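Local coordinates for dihydrofolate reductase (Enterococcus faecalis, PDB 4M7U), which probably catalyses the NADPH-dependent reduction of 7,8-dihydrofolate to tetrahydrofolate, a key step in folate metabolism, and binds NADP(H), at residues A12-D17 with D119-T124; L50-F55 with V70-P75; G106-F111 with F135-D140; W144-T149 with D163-H168. All blocks are in the same frame, centred on the assembly; numbering follows the deposited sequence.

Contact 1: residues A12-D17 with D119-T124; sequences AIWAQD and DVLYRT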
# COMPACT_ATOMS: atom_id res chain seq x y z
N ALA A 12 1.64 -2.47 5.17
CA ALA A 12 1.16 -1.35 4.35
C ALA A 12 2.38 -0.66 3.73
O ALA A 12 3.38 -0.40 4.41
CB ALA A 12 0.35 -0.37 5.18
N ILE A 13 2.32 -0.40 2.43
CA ILE A 13 3.42 0.26 1.73
C ILE A 13 2.91 1.45 0.91
O ILE A 13 1.90 1.35 0.21
CB ILE A 13 4.19 -0.71 0.81
CG1 ILE A 13 5.41 -0.00 0.20
CG2 ILE A 13 3.31 -1.20 -0.30
CD1 ILE A 13 6.38 -0.94 -0.46
N TRP A 14 3.59 2.58 1.02
CA TRP A 14 3.17 3.74 0.25
C TRP A 14 4.28 4.75 0.15
O TRP A 14 5.25 4.70 0.91
CB TRP A 14 1.89 4.38 0.83
CG TRP A 14 2.09 5.21 2.07
CD1 TRP A 14 2.21 6.57 2.14
CD2 TRP A 14 2.21 4.72 3.42
NE1 TRP A 14 2.39 6.96 3.45
CE2 TRP A 14 2.40 5.84 4.25
CE3 TRP A 14 2.16 3.44 3.99
CZ2 TRP A 14 2.53 5.72 5.64
CZ3 TRP A 14 2.30 3.32 5.37
CH2 TRP A 14 2.48 4.46 6.18
N ALA A 15 4.14 5.65 -0.82
CA ALA A 15 4.99 6.83 -0.91
C ALA A 15 4.09 8.05 -0.71
O ALA A 15 2.95 8.08 -1.20
CB ALA A 15 5.68 6.90 -2.25
N GLN A 16 4.60 9.04 0.01
CA GLN A 16 3.90 10.31 0.17
C GLN A 16 4.89 11.47 0.15
O GLN A 16 6.10 11.26 0.38
CB GLN A 16 3.13 10.32 1.50
CG GLN A 16 4.05 10.33 2.72
CD GLN A 16 3.30 10.47 4.01
OE1 GLN A 16 2.59 9.55 4.44
NE2 GLN A 16 3.44 11.63 4.65
N ASP A 17 4.38 12.68 -0.11
CA ASP A 17 5.19 13.90 -0.08
C ASP A 17 5.15 14.52 1.32
O ASP A 17 4.51 13.98 2.22
CB ASP A 17 4.77 14.88 -1.20
CG ASP A 17 3.54 15.72 -0.85
OD1 ASP A 17 2.87 15.47 0.20
OD2 ASP A 17 3.23 16.64 -1.66
N ASP A 119 1.16 -5.24 10.54
CA ASP A 119 2.28 -5.48 11.45
C ASP A 119 3.51 -4.68 11.09
O ASP A 119 4.46 -4.62 11.86
CB ASP A 119 2.64 -6.95 11.46
CG ASP A 119 1.67 -7.75 12.29
OD1 ASP A 119 1.25 -7.25 13.36
OD2 ASP A 119 1.32 -8.87 11.86
N VAL A 120 3.52 -4.07 9.91
CA VAL A 120 4.65 -3.24 9.50
C VAL A 120 4.17 -2.20 8.52
O VAL A 120 3.23 -2.46 7.76
CB VAL A 120 5.79 -4.10 8.88
CG1 VAL A 120 5.23 -5.01 7.83
CG2 VAL A 120 6.89 -3.23 8.28
N LEU A 121 4.78 -1.01 8.57
CA LEU A 121 4.56 0.06 7.60
C LEU A 121 5.86 0.34 6.84
O LEU A 121 6.91 0.58 7.44
CB LEU A 121 4.11 1.35 8.30
CG LEU A 121 2.93 1.22 9.27
CD1 LEU A 121 2.66 2.57 9.93
CD2 LEU A 121 1.67 0.71 8.56
N TYR A 122 5.78 0.29 5.51
CA TYR A 122 6.88 0.73 4.66
C TYR A 122 6.50 2.04 4.01
O TYR A 122 5.63 2.08 3.13
CB TYR A 122 7.14 -0.30 3.58
CG TYR A 122 7.61 -1.64 4.11
CD1 TYR A 122 6.84 -2.78 3.93
CD2 TYR A 122 8.83 -1.76 4.77
CE1 TYR A 122 7.27 -4.02 4.40
CE2 TYR A 122 9.27 -3.00 5.25
CZ TYR A 122 8.48 -4.12 5.06
OH TYR A 122 8.90 -5.34 5.52
N ARG A 123 7.13 3.13 4.43
CA ARG A 123 6.81 4.45 3.89
C ARG A 123 7.99 5.10 3.18
O ARG A 123 9.10 5.17 3.74
CB ARG A 123 6.33 5.39 5.01
CG ARG A 123 5.99 6.80 4.49
CD ARG A 123 5.38 7.66 5.60
NE ARG A 123 6.40 8.22 6.48
CZ ARG A 123 6.21 9.27 7.27
NH1 ARG A 123 5.02 9.87 7.31
NH2 ARG A 123 7.21 9.73 8.02
N THR A 124 7.75 5.56 1.96
CA THR A 124 8.75 6.37 1.26
C THR A 124 8.38 7.83 1.44
O THR A 124 7.38 8.30 0.89
CB THR A 124 8.79 6.06 -0.24
OG1 THR A 124 9.16 4.69 -0.43
CG2 THR A 124 9.81 6.98 -0.94
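W14 meets R123 where strands 12-17 and 120-124 run side by side; W14, R123 and Y122, in that order, bury the most surface. The aliphatic part of R123 lies over one face of the indole: its CB stands 4.1 Å from the centroid of the W14 six-membered ring, a CH-pi contact, while R123 CD comes within 3.4 Å of W14 CZ2. The arginine leaves its strand with CG anti to the backbone N (chi1 179°), and a bend at chi3 then turns the guanidinium until its plane stands 72° from the indole. R123 NH2 goes on to a salt bridge with E165. The indole is also held by its edge: W14 NE1 donates to Q16 OE1 at 2.8 Å, almost straight, with the acceptor in the ring plane and the hydrogen directed at a lone pair of the amide oxygen. That bond helps to fix the rotation of the ring. These are two central, parallel strands of the mixed sheet of the dihydrofolate reductase fold, and their pairing illustrates how a parallel register is kept: A12, W14 and Q16 each give an N-H to strand 120-124, and Y122 and T124 return one. The shortest of these bonds is Y122 N to A12 O, 2.7 Å. I13 CG1 meets Y122 CB at 3.8 Å on the face covered by helix 33-43, where A15 CB, of a residue that binds NADP(+), touches T124 CB at 3.8 Å. On the face of W14 and R123, L121 CD2 reaches A12 CB, and L121 CB approaches W14 CZ3 obliquely.

Contact 2: residues L50-F55 with V70-P75; sequences LGRATF and VLTSNP. With NAP (NADP nicotinamide-adenine-dinucleotide phosphate), chain B.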
# COMPACT_ATOMS: atom_id res chain seq x y z
N LEU A 50 -5.82 -3.32 -3.13
CA LEU A 50 -6.08 -1.96 -3.59
C LEU A 50 -7.58 -1.60 -3.52
O LEU A 50 -8.43 -2.38 -3.95
CB LEU A 50 -5.60 -1.78 -5.03
CG LEU A 50 -4.13 -2.01 -5.37
CD1 LEU A 50 -3.92 -1.89 -6.88
CD2 LEU A 50 -3.30 -0.97 -4.64
N GLY A 51 -7.90 -0.42 -2.99
CA GLY A 51 -9.27 0.08 -3.06
C GLY A 51 -9.63 0.30 -4.52
O GLY A 51 -8.73 0.45 -5.37
N ARG A 52 -10.92 0.34 -4.83
CA ARG A 52 -11.35 0.47 -6.23
C ARG A 52 -10.78 1.72 -6.92
O ARG A 52 -10.31 1.64 -8.06
CB ARG A 52 -12.88 0.46 -6.36
CG ARG A 52 -13.35 0.76 -7.78
CD ARG A 52 -14.86 0.86 -7.88
NE ARG A 52 -15.40 1.90 -7.01
CZ ARG A 52 -15.39 3.20 -7.29
NH1 ARG A 52 -14.85 3.63 -8.43
NH2 ARG A 52 -15.90 4.07 -6.43
N ALA A 53 -10.81 2.86 -6.22
CA ALA A 53 -10.44 4.13 -6.87
C ALA A 53 -8.97 4.13 -7.29
O ALA A 53 -8.63 4.61 -8.39
CB ALA A 53 -10.73 5.30 -5.96
N THR A 54 -8.12 3.60 -6.43
CA THR A 54 -6.69 3.45 -6.73
C THR A 54 -6.48 2.48 -7.89
O THR A 54 -5.68 2.74 -8.79
CB THR A 54 -5.92 2.93 -5.49
OG1 THR A 54 -5.98 3.92 -4.46
CG2 THR A 54 -4.47 2.66 -5.81
N PHE A 55 -7.20 1.36 -7.86
CA PHE A 55 -7.09 0.37 -8.93
C PHE A 55 -7.42 1.01 -10.27
O PHE A 55 -6.70 0.85 -11.26
CB PHE A 55 -8.04 -0.79 -8.68
CG PHE A 55 -8.01 -1.83 -9.77
CD1 PHE A 55 -6.84 -2.53 -10.04
CD2 PHE A 55 -9.14 -2.11 -10.53
CE1 PHE A 55 -6.80 -3.50 -11.04
CE2 PHE A 55 -9.10 -3.06 -11.52
CZ PHE A 55 -7.94 -3.76 -11.78
N VAL A 70 -8.85 -6.39 -5.48
CA VAL A 70 -9.52 -5.08 -5.51
C VAL A 70 -10.72 -5.06 -4.56
O VAL A 70 -11.56 -5.97 -4.58
CB VAL A 70 -9.94 -4.66 -6.93
CG1 VAL A 70 -10.66 -3.34 -6.88
CG2 VAL A 70 -8.71 -4.54 -7.82
N LEU A 71 -10.78 -4.03 -3.71
CA LEU A 71 -11.82 -3.95 -2.68
C LEU A 71 -12.92 -3.01 -3.17
O LEU A 71 -12.64 -1.89 -3.61
CB LEU A 71 -11.19 -3.43 -1.38
CG LEU A 71 -11.91 -3.54 -0.03
CD1 LEU A 71 -12.43 -4.94 0.20
CD2 LEU A 71 -10.94 -3.14 1.08
N THR A 72 -14.17 -3.47 -3.13
CA THR A 72 -15.32 -2.67 -3.58
C THR A 72 -16.60 -3.20 -2.97
O THR A 72 -16.70 -4.40 -2.72
CB THR A 72 -15.43 -2.66 -5.14
OG1 THR A 72 -16.56 -1.88 -5.56
CG2 THR A 72 -15.58 -4.08 -5.68
N SER A 73 -17.56 -2.32 -2.71
CA SER A 73 -18.85 -2.75 -2.16
C SER A 73 -19.78 -3.27 -3.26
O SER A 73 -20.78 -3.93 -2.99
CB SER A 73 -19.52 -1.62 -1.38
OG SER A 73 -19.84 -0.53 -2.23
N ASN A 74 -19.43 -2.97 -4.51
CA ASN A 74 -20.20 -3.41 -5.68
C ASN A 74 -20.10 -4.93 -5.94
O ASN A 74 -19.03 -5.44 -6.32
CB ASN A 74 -19.70 -2.61 -6.90
CG ASN A 74 -20.42 -2.95 -8.19
OD1 ASN A 74 -21.30 -3.82 -8.24
ND2 ASN A 74 -20.05 -2.26 -9.27
N PRO A 75 -21.21 -5.65 -5.76
CA PRO A 75 -21.21 -7.12 -5.85
C PRO A 75 -20.86 -7.61 -7.24
O PRO A 75 -20.45 -8.76 -7.41
CB PRO A 75 -22.67 -7.51 -5.58
CG PRO A 75 -23.33 -6.27 -5.09
CD PRO A 75 -22.57 -5.11 -5.62
PA NAP B . -9.31 4.10 -2.39
O1A NAP B . -9.02 3.81 -0.89
O2A NAP B . -8.20 3.60 -3.30
O5B NAP B . -10.62 3.35 -2.82
C5B NAP B . -11.82 3.60 -2.16
C4B NAP B . -12.86 2.59 -2.53
O4B NAP B . -12.49 1.16 -2.25
C3B NAP B . -14.31 2.76 -2.13
O3B NAP B . -15.06 3.80 -2.63
C2B NAP B . -14.83 1.38 -2.27
O2B NAP B . -15.26 0.93 -3.50
C1B NAP B . -13.70 0.67 -1.54
N9A NAP B . -13.57 0.09 -0.24
C8A NAP B . -12.75 0.56 0.71
N7A NAP B . -13.04 -0.17 1.90
C5A NAP B . -14.07 -1.07 1.62
C6A NAP B . -14.73 -2.01 2.43
N6A NAP B . -14.34 -2.16 3.81
N1A NAP B . -15.70 -2.74 1.89
C2A NAP B . -16.05 -2.60 0.57
N3A NAP B . -15.40 -1.66 -0.23
C4A NAP B . -14.43 -0.92 0.32
O3 NAP B . -9.59 5.64 -2.65
PN NAP B . -9.04 6.84 -1.77
O1N NAP B . -9.76 6.84 -0.39
O2N NAP B . -7.55 6.77 -1.56
O5D NAP B . -9.36 8.13 -2.62
C5D NAP B . -9.41 7.98 -4.02
C4D NAP B . -10.31 8.91 -4.81
O4D NAP B . -11.15 9.90 -4.09
C3D NAP B . -9.80 9.61 -6.07
O3D NAP B . -10.30 9.26 -7.25
C2D NAP B . -9.82 11.07 -5.74
O2D NAP B . -9.83 12.03 -6.73
C1D NAP B . -10.78 11.23 -4.58
N1N NAP B . -10.86 12.37 -3.69
C2N NAP B . -11.18 13.74 -4.06
C3N NAP B . -11.34 14.81 -2.97
C7N NAP B . -12.28 15.92 -3.27
O7N NAP B . -13.32 15.66 -3.87
N7N NAP B . -11.81 17.27 -3.25
C4N NAP B . -10.83 14.55 -1.53
C5N NAP B . -10.22 13.14 -1.32
C6N NAP B . -10.13 12.13 -2.47
P2B NAP B . -16.75 1.20 -3.90
O1X NAP B . -17.00 2.75 -3.92
O2X NAP B . -16.97 0.65 -5.34
O3X NAP B . -17.66 0.54 -2.89
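F55 and V70 cross at about a right angle, the methyl CG2 of the valine pressed against one face of the phenyl ring. V70 CG2 lies 3.5 Å from the F55 ring centroid, 16° off the ring normal, a close CH-pi contact. The phenylalanine reaches back from the helix with its CG opposite the backbone N (chi1 179°), which brings the ring against V70. R52 and T72 converge, crossing obliquely, on one oxygen of an anion, the cofactor's 2'-phosphate: R52 NE and T72 OG1 each donate to NAP O2X at 2.6 Å. R52 NH2 adds a bond to NAP O1X at 3.0 Å, so the phosphorus sits in the guanidinium plane, at its edge. S73 N grips NAP O3X at 2.9 Å and S73 OG also donates to that oxygen, giving the phosphate a shell that probably helps distinguish NADP(H) from NAD(H). T72 OG1 also accepts from N74 N in an ST turn, while E56 pairs with R52 NH1. G51, the N-cap residue, has no side chain to collide with NAP O5B. T54 N and OG1, in the first turn of the helix, both bind NAP O2A. The arrangement closes a beta-alpha-beta unit: parallel strands 47-51 and 67-71 are joined by L71 N to L50 O, 2.9 Å, helix 52-57 starts directly after the first, and strand 83-85 flanks the second.

Contact 3: residues G106-F111 with F135-D140; sequences GGSVVF and FFPEID. With NAP (NADP nicotinamide-adenine-dinucleotide phosphate), chain B.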
# COMPACT_ATOMS: atom_id res chain seq x y z
N GLY A 106 -3.16 0.73 -0.63
CA GLY A 106 -3.96 1.96 -0.65
C GLY A 106 -5.31 1.79 -1.34
O GLY A 106 -5.69 0.66 -1.68
N GLY A 107 -6.06 2.88 -1.55
CA GLY A 107 -5.65 4.24 -1.22
C GLY A 107 -6.00 4.67 0.19
O GLY A 107 -5.86 3.90 1.14
N SER A 108 -6.45 5.91 0.37
CA SER A 108 -6.64 6.44 1.73
C SER A 108 -7.68 5.70 2.60
O SER A 108 -7.42 5.41 3.77
CB SER A 108 -6.92 7.94 1.68
OG SER A 108 -7.04 8.45 3.00
N VAL A 109 -8.85 5.40 2.05
CA VAL A 109 -9.86 4.62 2.79
C VAL A 109 -9.34 3.25 3.21
O VAL A 109 -9.52 2.82 4.37
CB VAL A 109 -11.15 4.41 1.97
CG1 VAL A 109 -12.11 3.49 2.72
CG2 VAL A 109 -11.82 5.74 1.68
N VAL A 110 -8.69 2.57 2.28
CA VAL A 110 -8.12 1.26 2.56
C VAL A 110 -7.07 1.32 3.66
O VAL A 110 -7.08 0.50 4.58
CB VAL A 110 -7.55 0.62 1.28
CG1 VAL A 110 -6.97 -0.75 1.57
CG2 VAL A 110 -8.66 0.47 0.27
N PHE A 111 -6.17 2.31 3.59
CA PHE A 111 -5.13 2.47 4.64
C PHE A 111 -5.73 2.68 6.04
O PHE A 111 -5.34 2.01 7.00
CB PHE A 111 -4.23 3.66 4.30
CG PHE A 111 -3.20 3.37 3.24
CD1 PHE A 111 -2.49 2.17 3.23
CD2 PHE A 111 -2.91 4.32 2.27
CE1 PHE A 111 -1.52 1.92 2.25
CE2 PHE A 111 -1.95 4.08 1.29
CZ PHE A 111 -1.26 2.87 1.28
N PHE A 135 -4.87 12.33 0.43
CA PHE A 135 -3.85 12.38 1.46
C PHE A 135 -3.80 11.10 2.25
O PHE A 135 -4.82 10.42 2.41
CB PHE A 135 -4.13 13.56 2.39
CG PHE A 135 -4.08 14.89 1.70
CD1 PHE A 135 -5.13 15.32 0.91
CD2 PHE A 135 -2.96 15.69 1.81
CE1 PHE A 135 -5.08 16.54 0.25
CE2 PHE A 135 -2.89 16.92 1.16
CZ PHE A 135 -3.95 17.34 0.38
N PHE A 136 -2.62 10.77 2.76
CA PHE A 136 -2.53 9.68 3.71
C PHE A 136 -3.41 10.04 4.90
O PHE A 136 -3.38 11.18 5.37
CB PHE A 136 -1.09 9.44 4.15
CG PHE A 136 -0.95 8.18 4.92
CD1 PHE A 136 -0.92 6.96 4.27
CD2 PHE A 136 -0.91 8.22 6.31
CE1 PHE A 136 -0.83 5.79 4.99
CE2 PHE A 136 -0.81 7.06 7.03
CZ PHE A 136 -0.78 5.84 6.37
N PRO A 137 -4.20 9.08 5.39
CA PRO A 137 -5.21 9.40 6.40
C PRO A 137 -4.59 9.57 7.78
O PRO A 137 -3.45 9.17 8.02
CB PRO A 137 -6.10 8.16 6.40
CG PRO A 137 -5.15 7.04 6.01
CD PRO A 137 -4.27 7.67 4.97
N GLU A 138 -5.36 10.18 8.67
CA GLU A 138 -4.99 10.23 10.08
C GLU A 138 -5.06 8.83 10.68
O GLU A 138 -6.13 8.20 10.68
CB GLU A 138 -5.97 11.13 10.83
CG GLU A 138 -5.66 12.61 10.72
CD GLU A 138 -6.62 13.45 11.53
OE1 GLU A 138 -7.25 14.35 10.93
OE2 GLU A 138 -6.77 13.20 12.75
N ILE A 139 -3.94 8.33 11.17
CA ILE A 139 -3.96 7.04 11.85
C ILE A 139 -3.45 7.19 13.27
O ILE A 139 -2.89 8.23 13.64
CB ILE A 139 -3.10 5.99 11.13
CG1 ILE A 139 -1.62 6.34 11.27
CG2 ILE A 139 -3.51 5.90 9.67
CD1 ILE A 139 -0.69 5.25 10.82
N ASP A 140 -3.62 6.14 14.06
CA ASP A 140 -3.05 6.12 15.40
C ASP A 140 -1.56 5.82 15.32
O ASP A 140 -1.16 4.66 15.18
CB ASP A 140 -3.75 5.05 16.26
CG ASP A 140 -3.21 5.00 17.68
OD1 ASP A 140 -3.47 4.00 18.39
OD2 ASP A 140 -2.49 5.95 18.08
PA NAP B . -9.31 4.10 -2.39
O1A NAP B . -9.02 3.81 -0.89
O2A NAP B . -8.20 3.60 -3.30
O5B NAP B . -10.62 3.35 -2.82
C5B NAP B . -11.82 3.60 -2.16
C4B NAP B . -12.86 2.59 -2.53
O4B NAP B . -12.49 1.16 -2.25
C3B NAP B . -14.31 2.76 -2.13
O3B NAP B . -15.06 3.80 -2.63
C2B NAP B . -14.83 1.38 -2.27
O2B NAP B . -15.26 0.93 -3.50
C1B NAP B . -13.70 0.67 -1.54
N9A NAP B . -13.57 0.09 -0.24
C8A NAP B . -12.75 0.56 0.71
N7A NAP B . -13.04 -0.17 1.90
C5A NAP B . -14.07 -1.07 1.62
C6A NAP B . -14.73 -2.01 2.43
N6A NAP B . -14.34 -2.16 3.81
N1A NAP B . -15.70 -2.74 1.89
C2A NAP B . -16.05 -2.60 0.57
N3A NAP B . -15.40 -1.66 -0.23
C4A NAP B . -14.43 -0.92 0.32
O3 NAP B . -9.59 5.64 -2.65
PN NAP B . -9.04 6.84 -1.77
O1N NAP B . -9.76 6.84 -0.39
O2N NAP B . -7.55 6.77 -1.56
O5D NAP B . -9.36 8.13 -2.62
C5D NAP B . -9.41 7.98 -4.02
C4D NAP B . -10.31 8.91 -4.81
O4D NAP B . -11.15 9.90 -4.09
C3D NAP B . -9.80 9.61 -6.07
O3D NAP B . -10.30 9.26 -7.25
C2D NAP B . -9.82 11.07 -5.74
O2D NAP B . -9.83 12.03 -6.73
C1D NAP B . -10.78 11.23 -4.58
N1N NAP B . -10.86 12.37 -3.69
C2N NAP B . -11.18 13.74 -4.06
C3N NAP B . -11.34 14.81 -2.97
C7N NAP B . -12.28 15.92 -3.27
O7N NAP B . -13.32 15.66 -3.87
N7N NAP B . -11.81 17.27 -3.25
C4N NAP B . -10.83 14.55 -1.53
C5N NAP B . -10.22 13.14 -1.32
C6N NAP B . -10.13 12.13 -2.47
P2B NAP B . -16.75 1.20 -3.90
O1X NAP B . -17.00 2.75 -3.92
O2X NAP B . -16.97 0.65 -5.34
O3X NAP B . -17.66 0.54 -2.89
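S108 and P137 meet at the start of helix 108-114, where the serine hydroxyl lies against the proline ring: S108 OG is 3.5 Å from P137 CD. The same S108 OG comes to 3.0 Å from F135 O, though its proton may go to another acceptor instead. With its OG opposite the backbone N (chi1 -178°), the serine directs the hydroxyl to F135 O and P137. One turn on, F111 continues the contact. Its CB touches P137 CG at 3.9 Å, and F136 CE1 lies over one face of the F111 ring, toward the rim, 3.7 Å from F111 CD2. The two rings are oblique, their planes 46° apart. G106 CA packs on the opposite face of F111, and P137 CD covers one face of F136. Helix 108-114 is thus flanked on one side by the loop and presents its N terminus to the pyrophosphate on another, a worked case of anion binding by a helix start in the dihydrofolate reductase fold. G107, the N-cap residue, donates its N-H to NAP O2A, with G107 N at 2.9 Å from that oxygen, and V109 N donates to NAP O1N at 3.0 Å; V110 N reaches NAP O1A weakly. The helix dipole would probably favour the phosphate charge. A cis peptide bond links G106 and G107, where the main chain passes close to the phosphates with no side chain in the way. Farther out, F136 stacks on W14 and touches I22, while the F111 ring also meets W14; I104 of strand 101-104 touches F111 and V110.

Contact 4: residues W144-T149 with D163-H168; sequences WEKVAT and DYETYH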
# COMPACT_ATOMS: atom_id res chain seq x y z
N TRP A 144 2.95 2.71 16.77
CA TRP A 144 4.02 2.48 15.81
C TRP A 144 5.31 3.18 16.24
O TRP A 144 5.25 4.27 16.83
CB TRP A 144 3.60 2.99 14.42
CG TRP A 144 2.47 2.19 13.79
CD1 TRP A 144 1.15 2.53 13.72
CD2 TRP A 144 2.59 0.90 13.16
NE1 TRP A 144 0.44 1.54 13.06
CE2 TRP A 144 1.30 0.54 12.71
CE3 TRP A 144 3.67 0.04 12.91
CZ2 TRP A 144 1.06 -0.67 12.05
CZ3 TRP A 144 3.44 -1.15 12.25
CH2 TRP A 144 2.14 -1.50 11.83
N GLU A 145 6.46 2.58 15.94
CA GLU A 145 7.75 3.26 16.07
C GLU A 145 8.66 2.95 14.87
O GLU A 145 8.59 1.86 14.29
CB GLU A 145 8.44 2.90 17.39
CG GLU A 145 9.08 1.52 17.37
CD GLU A 145 9.47 1.02 18.75
OE1 GLU A 145 9.70 1.86 19.65
OE2 GLU A 145 9.55 -0.21 18.92
N LYS A 146 9.51 3.91 14.51
CA LYS A 146 10.36 3.75 13.33
C LYS A 146 11.57 2.90 13.69
O LYS A 146 12.34 3.24 14.58
CB LYS A 146 10.81 5.12 12.81
CG LYS A 146 11.56 5.04 11.46
CD LYS A 146 11.61 6.39 10.74
CE LYS A 146 12.43 7.42 11.52
NZ LYS A 146 12.49 8.74 10.81
N VAL A 147 11.74 1.78 13.00
CA VAL A 147 12.83 0.86 13.32
C VAL A 147 13.96 0.92 12.30
O VAL A 147 15.07 0.45 12.56
CB VAL A 147 12.33 -0.59 13.52
CG1 VAL A 147 11.23 -0.61 14.57
CG2 VAL A 147 11.80 -1.18 12.21
N ALA A 148 13.69 1.53 11.15
CA ALA A 148 14.71 1.67 10.13
C ALA A 148 14.46 2.89 9.25
O ALA A 148 13.31 3.33 9.07
CB ALA A 148 14.82 0.40 9.28
N THR A 149 15.54 3.45 8.72
CA THR A 149 15.46 4.54 7.77
C THR A 149 16.71 4.55 6.91
O THR A 149 17.82 4.34 7.43
CB THR A 149 15.22 5.92 8.46
OG1 THR A 149 14.93 6.92 7.48
CG2 THR A 149 16.44 6.35 9.31
N ASP A 163 13.32 9.48 1.79
CA ASP A 163 13.72 8.46 2.75
C ASP A 163 12.82 7.24 2.65
O ASP A 163 11.61 7.36 2.40
CB ASP A 163 13.72 9.00 4.19
CG ASP A 163 14.81 10.03 4.43
OD1 ASP A 163 15.99 9.64 4.53
OD2 ASP A 163 14.49 11.24 4.48
N TYR A 164 13.43 6.06 2.79
CA TYR A 164 12.69 4.82 2.91
C TYR A 164 12.61 4.43 4.38
O TYR A 164 13.64 4.08 5.00
CB TYR A 164 13.39 3.71 2.11
CG TYR A 164 13.42 3.95 0.62
CD1 TYR A 164 14.51 4.56 0.01
CD2 TYR A 164 12.36 3.54 -0.20
CE1 TYR A 164 14.55 4.77 -1.37
CE2 TYR A 164 12.39 3.75 -1.58
CZ TYR A 164 13.48 4.36 -2.15
OH TYR A 164 13.51 4.57 -3.53
N GLU A 165 11.40 4.46 4.95
CA GLU A 165 11.23 4.21 6.37
C GLU A 165 10.49 2.90 6.65
O GLU A 165 9.60 2.51 5.90
CB GLU A 165 10.48 5.37 7.01
CG GLU A 165 11.08 6.74 6.74
CD GLU A 165 10.25 7.86 7.35
OE1 GLU A 165 9.03 7.63 7.61
OE2 GLU A 165 10.80 8.96 7.59
N THR A 166 10.84 2.26 7.77
CA THR A 166 10.12 1.08 8.24
C THR A 166 9.59 1.30 9.65
O THR A 166 10.34 1.74 10.53
CB THR A 166 11.05 -0.15 8.24
OG1 THR A 166 11.65 -0.29 6.94
CG2 THR A 166 10.27 -1.44 8.59
N TYR A 167 8.31 1.01 9.87
CA TYR A 167 7.71 1.09 11.21
C TYR A 167 7.24 -0.30 11.68
O TYR A 167 6.77 -1.10 10.88
CB TYR A 167 6.54 2.08 11.24
CG TYR A 167 6.93 3.51 10.91
CD1 TYR A 167 7.18 3.90 9.60
CD2 TYR A 167 7.06 4.47 11.91
CE1 TYR A 167 7.53 5.20 9.29
CE2 TYR A 167 7.41 5.78 11.61
CZ TYR A 167 7.64 6.13 10.30
OH TYR A 167 8.00 7.41 9.99
N HIS A 168 7.42 -0.58 12.97
CA HIS A 168 6.94 -1.84 13.57
C HIS A 168 6.06 -1.45 14.75
O HIS A 168 6.11 -0.30 15.22
CB HIS A 168 8.10 -2.70 14.09
CG HIS A 168 8.91 -3.40 13.04
ND1 HIS A 168 10.04 -4.12 13.33
CD2 HIS A 168 8.73 -3.49 11.69
CE1 HIS A 168 10.54 -4.63 12.21
NE2 HIS A 168 9.77 -4.26 11.21
O HOH W 1 13.49 8.90 8.01
O HOH W 2 9.83 9.94 10.35
O HOH W 3 17.00 7.98 6.25
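This is the pairing of two antiparallel strands in a beta hairpin, at the edge of the mixed sheet: strand 144-151 is outermost, and strand 162-169 lies between it and strand 120-126. A classic beta bulge interrupts the register, with V147 and A148 both facing T166. T166 O accepts from V147 N at 2.8 Å and, weakly, from A148 N, while T166 N donates to A148 O. Before the bulge in strand 144-151, E145 and H168 exchange two bonds as a hydrogen-bonded pair. The side chain of V147 crosses that of H168 at about a right angle: its CG2 sits centrally over one face of the imidazole, 3.6 Å from the centroid, a CH-pi contact. W144 CE3 lies against H168 C and Y167 CB. On the face of K146, Y167 and E165 a polar cluster forms. K146 CG lies over one face of the tyrosine ring, 4.2 Å above its plane, and a bend at chi3 (65°) swings the amine toward E165. K146 NZ and E165 OE2 make a long salt bridge of 3.6 Å, supported by two waters that each accept from K146 NZ and donate to E165 OE2. E165 also has R123 as a salt-bridge partner through OE1, and Y167 OH donates to that same E165 OE1 at 2.6 Å, from above the carboxylate plane.

Contacts 1, 2 and 4 all draw on one mixed sheet. Contact 2 lies toward the edge formed by strand 83-85 and contact 4 at the other edge, centres 28 Å apart, with contact 1 between them. Contacts 1 and 4 share neighbouring strands 120-126 and 162-169 and touch through R123 and E165. Along the chain, contact 2 falls within the span that contact 1 closes, contact 3 interlocks with contact 1, and contact 4 comes last. Contact 3 packs F111 and F136 on W14 of contact 1, and touches contact 2 through a probable hydrogen bond from G51 N to G106 O. Contacts 2 and 3 bind the same cofactor, and through contact 3 this site packs against the middle of the sheet.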